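Local coordinates for protein B-agarase (Agarivorans gilvus, PDB 5Z6P) that acts as a beta-agarase of glycoside hydrolase family 50, breaking down agar polysaccharide, probably by cleaving its beta-galactosidic linkages, at residues D460-G465 with L529-D534; S517-G520 with A525-T528. All blocks are in the same frame, centred on the assembly; numbering follows the deposited sequence.

Contact 1 of 2, residues D460-G465 with L529-D534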
ATOM      1  N   ASP A 460      -6.130 -13.501 -23.644  1.00 16.99           N
ATOM      2  CA  ASP A 460      -6.164 -14.647 -22.744  1.00 15.26           C
ATOM      3  C   ASP A 460      -5.555 -14.272 -21.395  1.00 15.70           C
ATOM      4  O   ASP A 460      -4.728 -13.369 -21.301  1.00 15.87           O
ATOM      5  CB  ASP A 460      -5.427 -15.851 -23.349  1.00 15.94           C
ATOM      6  CG  ASP A 460      -6.061 -16.335 -24.669  1.00 18.73           C
ATOM      7  OD1 ASP A 460      -7.252 -16.061 -24.887  1.00 18.58           O
ATOM      8  OD2 ASP A 460      -5.373 -16.977 -25.489  1.00 19.18           O
ATOM      9  N   GLN A 461      -5.982 -14.969 -20.352  1.00 16.62           N
ATOM     10  CA  GLN A 461      -5.533 -14.686 -19.001  1.00 18.01           C
ATOM     11  C   GLN A 461      -5.184 -15.961 -18.265  1.00 19.53           C
ATOM     12  O   GLN A 461      -5.643 -17.043 -18.629  1.00 15.66           O
ATOM     13  CB  GLN A 461      -6.611 -13.935 -18.217  1.00 17.38           C
ATOM     14  CG  GLN A 461      -6.789 -12.503 -18.640  1.00 17.47           C
ATOM     15  CD  GLN A 461      -7.927 -11.849 -17.905  1.00 22.26           C
ATOM     16  OE1 GLN A 461      -8.999 -12.428 -17.782  1.00 19.93           O
ATOM     17  NE2 GLN A 461      -7.698 -10.652 -17.402  1.00 20.10           N
ATOM     18  N   VAL A 462      -4.385 -15.815 -17.215  1.00 16.23           N
ATOM     19  CA  VAL A 462      -4.161 -16.903 -16.288  1.00 20.02           C
ATOM     20  C   VAL A 462      -4.522 -16.422 -14.898  1.00 20.39           C
ATOM     21  O   VAL A 462      -4.554 -15.221 -14.649  1.00 19.47           O
ATOM     22  CB  VAL A 462      -2.706 -17.400 -16.305  1.00 16.28           C
ATOM     23  CG1 VAL A 462      -2.360 -18.001 -17.647  1.00 16.55           C
ATOM     24  CG2 VAL A 462      -1.812 -16.261 -16.029  1.00 21.45           C
ATOM     25  N   SER A 463      -4.775 -17.365 -14.001  1.00 20.74           N
ATOM     26  CA  SER A 463      -5.209 -17.049 -12.644  1.00 19.80           C
ATOM     27  C   SER A 463      -4.683 -18.034 -11.613  1.00 20.60           C
ATOM     28  O   SER A 463      -3.934 -18.958 -11.943  1.00 20.74           O
ATOM     29  CB  SER A 463      -6.736 -17.027 -12.585  1.00 25.48           C
ATOM     30  OG  SER A 463      -7.198 -16.753 -11.281  1.00 34.38           O
ATOM     31  N   SER A 464      -5.091 -17.842 -10.364  1.00 21.85           N
ATOM     32  CA  SER A 464      -4.821 -18.820  -9.313  1.00 22.96           C
ATOM     33  C   SER A 464      -6.069 -19.585  -8.909  1.00 26.79           C
ATOM     34  O   SER A 464      -5.999 -20.500  -8.096  1.00 25.45           O
ATOM     35  CB  SER A 464      -4.226 -18.144  -8.085  1.00 21.19           C
ATOM     36  OG  SER A 464      -2.902 -17.778  -8.357  1.00 20.98           O
ATOM     37  N   GLY A 465      -7.206 -19.202  -9.481  1.00 28.55           N
ATOM     38  CA  GLY A 465      -8.469 -19.837  -9.170  1.00 30.89           C
ATOM     39  C   GLY A 465      -9.447 -19.652 -10.303  1.00 33.93           C
ATOM     40  O   GLY A 465      -9.211 -18.845 -11.203  1.00 38.16           O
ATOM     41  N   LEU A 529      -2.210 -25.462 -14.919  1.00 15.49           N
ATOM     42  CA  LEU A 529      -2.094 -26.895 -15.192  1.00 15.14           C
ATOM     43  C   LEU A 529      -3.476 -27.576 -15.238  1.00 17.76           C
ATOM     44  O   LEU A 529      -3.685 -28.550 -15.967  1.00 15.01           O
ATOM     45  CB  LEU A 529      -1.210 -27.584 -14.151  1.00 15.36           C
ATOM     46  CG  LEU A 529       0.301 -27.429 -14.326  1.00 15.67           C
ATOM     47  CD1 LEU A 529       1.071 -27.976 -13.131  1.00 15.95           C
ATOM     48  CD2 LEU A 529       0.732 -28.100 -15.626  1.00 13.44           C
ATOM     49  N   GLY A 530      -4.412 -27.047 -14.463  1.00 17.93           N
ATOM     50  CA  GLY A 530      -5.758 -27.565 -14.450  1.00 17.76           C
ATOM     51  C   GLY A 530      -6.530 -27.256 -15.720  1.00 22.37           C
ATOM     52  O   GLY A 530      -7.520 -27.910 -15.992  1.00 17.89           O
ATOM     53  N   ARG A 531      -6.073 -26.269 -16.494  1.00 18.29           N
ATOM     54  CA  ARG A 531      -6.778 -25.851 -17.700  1.00 16.17           C
ATOM     55  C   ARG A 531      -6.398 -26.642 -18.956  1.00 19.57           C
ATOM     56  O   ARG A 531      -5.367 -27.322 -19.005  1.00 15.54           O
ATOM     57  CB  ARG A 531      -6.547 -24.362 -17.930  1.00 15.73           C
ATOM     58  CG  ARG A 531      -7.123 -23.498 -16.807  1.00 18.06           C
ATOM     59  CD  ARG A 531      -6.784 -22.048 -16.985  1.00 19.23           C
ATOM     60  NE  ARG A 531      -7.284 -21.499 -18.240  1.00 18.72           N
ATOM     61  CZ  ARG A 531      -6.983 -20.278 -18.665  1.00 17.47           C
ATOM     62  NH1 ARG A 531      -6.184 -19.522 -17.936  1.00 18.90           N
ATOM     63  NH2 ARG A 531      -7.461 -19.815 -19.809  1.00 18.44           N
ATOM     64  N   SER A 532      -7.244 -26.560 -19.974  1.00 19.44           N
ATOM     65  CA  SER A 532      -6.948 -27.216 -21.238  1.00 19.66           C
ATOM     66  C   SER A 532      -6.057 -26.346 -22.142  1.00 17.99           C
ATOM     67  O   SER A 532      -6.246 -25.139 -22.262  1.00 17.41           O
ATOM     68  CB  SER A 532      -8.245 -27.582 -21.955  1.00 23.23           C
ATOM     69  OG  SER A 532      -9.134 -26.484 -21.942  1.00 28.56           O
ATOM     70  N   ALA A 533      -5.083 -26.961 -22.792  1.00 19.70           N
ATOM     71  CA  ALA A 533      -4.171 -26.185 -23.631  1.00 17.62           C
ATOM     72  C   ALA A 533      -4.840 -25.598 -24.894  1.00 16.53           C
ATOM     73  O   ALA A 533      -4.300 -24.678 -25.491  1.00 17.00           O
ATOM     74  CB  ALA A 533      -2.944 -27.041 -24.020  1.00 13.81           C
ATOM     75  N   ASP A 534      -6.016 -26.083 -25.294  1.00 18.55           N
ATOM     76  CA  ASP A 534      -6.570 -25.628 -26.578  1.00 20.21           C
ATOM     77  C   ASP A 534      -6.903 -24.135 -26.622  1.00 21.14           C
ATOM     78  O   ASP A 534      -6.765 -23.508 -27.664  1.00 20.20           O
ATOM     79  CB  ASP A 534      -7.809 -26.445 -26.995  1.00 26.17           C
ATOM     80  CG  ASP A 534      -8.775 -26.686 -25.872  1.00 24.70           C
ATOM     81  OD1 ASP A 534      -8.771 -25.917 -24.898  1.00 28.48           O
ATOM     82  OD2 ASP A 534      -9.556 -27.660 -25.977  1.00 33.20           O
TER
HETATM   83  O   HOH W   1      -8.107 -16.800 -20.954  1.00 16.63           O
HETATM   84  O   HOH W   2      -4.853 -20.253 -15.095  1.00 15.08           O

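Contact 2 of 2, residues S517-G520 with A525-T528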
ATOM      1  N   SER A 517       2.700 -20.524   1.473  1.00 19.65           N
ATOM      2  CA  SER A 517       1.936 -21.736   1.266  1.00 20.06           C
ATOM      3  C   SER A 517       2.107 -22.146  -0.188  1.00 22.41           C
ATOM      4  O   SER A 517       2.217 -21.278  -1.050  1.00 23.98           O
ATOM      5  CB  SER A 517       0.450 -21.510   1.578  1.00 23.83           C
ATOM      6  OG  SER A 517      -0.219 -20.920   0.471  1.00 21.22           O
ATOM      7  N   ILE A 518       2.088 -23.445  -0.467  1.00 20.52           N
ATOM      8  CA  ILE A 518       2.272 -23.934  -1.835  1.00 21.23           C
ATOM      9  C   ILE A 518       1.208 -23.409  -2.782  1.00 23.49           C
ATOM     10  O   ILE A 518       1.520 -22.909  -3.865  1.00 18.34           O
ATOM     11  CB  ILE A 518       2.242 -25.470  -1.912  1.00 24.12           C
ATOM     12  CG1 ILE A 518       3.303 -26.071  -1.001  1.00 27.10           C
ATOM     13  CG2 ILE A 518       2.430 -25.941  -3.367  1.00 21.18           C
ATOM     14  CD1 ILE A 518       4.681 -25.722  -1.412  1.00 26.48           C
ATOM     15  N   ASP A 519      -0.053 -23.522  -2.361  1.00 21.43           N
ATOM     16  CA  ASP A 519      -1.170 -23.162  -3.219  1.00 20.73           C
ATOM     17  C   ASP A 519      -1.192 -21.672  -3.508  1.00 22.53           C
ATOM     18  O   ASP A 519      -1.622 -21.254  -4.573  1.00 24.31           O
ATOM     19  CB  ASP A 519      -2.505 -23.593  -2.594  1.00 28.27           C
ATOM     20  CG  ASP A 519      -2.795 -25.072  -2.799  1.00 37.16           C
ATOM     21  OD1 ASP A 519      -3.380 -25.434  -3.845  1.00 39.02           O
ATOM     22  OD2 ASP A 519      -2.440 -25.879  -1.915  1.00 40.40           O
ATOM     23  N   GLY A 520      -0.742 -20.871  -2.552  1.00 23.56           N
ATOM     24  CA  GLY A 520      -0.666 -19.437  -2.760  1.00 21.92           C
ATOM     25  C   GLY A 520       0.512 -19.072  -3.648  1.00 18.18           C
ATOM     26  O   GLY A 520       0.366 -18.411  -4.659  1.00 19.99           O
ATOM     27  N   ALA A 525       0.741 -21.554 -11.384  1.00 16.19           N
ATOM     28  CA  ALA A 525       1.181 -22.804 -11.981  1.00 17.90           C
ATOM     29  C   ALA A 525       0.103 -23.875 -11.821  1.00 18.35           C
ATOM     30  O   ALA A 525      -0.277 -24.530 -12.785  1.00 19.50           O
ATOM     31  CB  ALA A 525       2.482 -23.259 -11.369  1.00 14.99           C
ATOM     32  N   ILE A 526      -0.401 -24.020 -10.605  1.00 18.31           N
ATOM     33  CA  ILE A 526      -1.351 -25.068 -10.263  1.00 18.57           C
ATOM     34  C   ILE A 526      -2.680 -24.926 -11.014  1.00 21.29           C
ATOM     35  O   ILE A 526      -3.159 -25.891 -11.599  1.00 19.76           O
ATOM     36  CB  ILE A 526      -1.593 -25.092  -8.740  1.00 16.74           C
ATOM     37  CG1 ILE A 526      -0.269 -25.401  -8.028  1.00 15.14           C
ATOM     38  CG2 ILE A 526      -2.684 -26.111  -8.379  1.00 17.09           C
ATOM     39  CD1 ILE A 526      -0.304 -25.296  -6.530  1.00 16.71           C
ATOM     40  N   HIS A 527      -3.260 -23.728 -11.001  1.00 17.06           N
ATOM     41  CA  HIS A 527      -4.523 -23.494 -11.687  1.00 19.21           C
ATOM     42  C   HIS A 527      -4.400 -23.682 -13.200  1.00 19.46           C
ATOM     43  O   HIS A 527      -5.234 -24.324 -13.820  1.00 15.87           O
ATOM     44  CB  HIS A 527      -5.054 -22.085 -11.403  1.00 17.65           C
ATOM     45  CG  HIS A 527      -6.403 -21.831 -11.995  1.00 19.22           C
ATOM     46  ND1 HIS A 527      -6.579 -21.213 -13.213  1.00 19.21           N
ATOM     47  CD2 HIS A 527      -7.644 -22.134 -11.541  1.00 19.88           C
ATOM     48  CE1 HIS A 527      -7.872 -21.137 -13.480  1.00 23.23           C
ATOM     49  NE2 HIS A 527      -8.537 -21.695 -12.482  1.00 23.24           N
ATOM     50  N   THR A 528      -3.359 -23.108 -13.779  1.00 17.87           N
ATOM     51  CA  THR A 528      -3.138 -23.201 -15.216  1.00 20.25           C
ATOM     52  C   THR A 528      -2.948 -24.658 -15.680  1.00 16.79           C
ATOM     53  O   THR A 528      -3.498 -25.043 -16.704  1.00 16.42           O
ATOM     54  CB  THR A 528      -1.945 -22.335 -15.638  1.00 14.59           C
ATOM     55  OG1 THR A 528      -2.237 -20.960 -15.350  1.00 17.24           O
ATOM     56  CG2 THR A 528      -1.673 -22.471 -17.101  1.00 16.23           C
TER

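Contact 1 of 2, residues D460-G465 with L529-D534
R531 carries its guanidinium to the backbone of Q461, where NH1 donates to the carbonyl O of Q461 at 2.6 Å. The bond is nearly straight (N-H...O 175°), and it lies both in the carbonyl plane and in the guanidinium plane, so the group meets the strand edge-on. The side chain sets out toward 460-465 from its CB, and a bend at chi3 (59°) sets the guanidinium. The close part of the contact continues past this bond: NH1 lies 3.7 Å from V462 CA and 4.1 Å from V462 CG1. V462 is buried, its side chain packed against F594, I524 and T528.

The looser part is bridged by water. One water accepts from Q461 N (2.9 Å) and also from R531 NH2. A second accepts from S463 N (3.1 Å) and from R531 NH1. The end of Q461's side chain leads away from R531; F468 touches both residues. D460 OD1 lies 6.3 Å from R531 NH2 and makes its salt bridge with R479 instead.

Strand 461-462 pairs antiparallel with 472-473, through backbone bonds of D460 with D474 and V462 with L472. Q461 O, between these two residues, faces the other edge, which R531 occupies. The chemistry implies that one guanidinium takes up Q461 O directly and, through water, Q461 N and S463 N.

Contact 2 of 2, residues S517-G520 with A525-T528
S517 OG accepts from G520 N at 3.1 Å and so caps the helical turn whose residues I518 and D519 receive the side chain of I526. The N-H...O angle of 146° is bent but acceptable for a bond from the third residue beyond the cap. A chi1 of 82° brings OG of S517 round to this amide, which identifies S517 as the N-cap of helix 518-521.

Between the segments a single methyl does the touching. I526 is extended, with CD1 anti to CA (chi2 173°), and its end abuts the capped turn. CD1 lies 4.0 Å from the carbonyl O of I518 and equally 4.0 Å from D519 CA, so it rests against backbone as much as side chain. The one apolar side-chain pair is I518 CG2 with I526 CD1, at 4.2 Å. The remainder of I518 leads away from I526, and its side chain also touches V584 of helix 581-609. D519 is exposed, which places this contact at the protein surface.

Helices 518-521 and 523-530 follow each other almost directly, and I526 reaches back from the second to the first, seven and eight residues after its partners. Both belong to the run of helices between strands 501-506 and 614-615 of the catalytic part, which is probably a (beta/alpha)8 barrel as in other members of family 50.

D519 crosses I526 at about a right angle. Its carboxylate comes nearer the methyl, with OD1 4.1 Å from I526 CD1, and this oxygen also has a weak hydrogen bond with NE2 of H579. H579 touches the side chains of I518 and I526 as well, while Y587 packs on I526 from helix 581-609.

In the fold
Following the chain from the N terminus, strand 461-462 turns back to pair with 472-473, helix 478-495 and strand 501-506 follow, and the chain then enters the run of helices. There contact 2 closes a tight loop between helix 518-521 and helix 523-530. Contact 1 closes the long loop, 63 residues between its segments, when the chain leaves helix 523-530, so contact 2 is nested inside it. The contact centres lie about 12 Å apart, and both contacts use helix 523-530, whose H527 NE2 bonds D466 just beyond 460-465. Helix 581-609 touches side chains of both, so the small sheet and the two short helices meet on it.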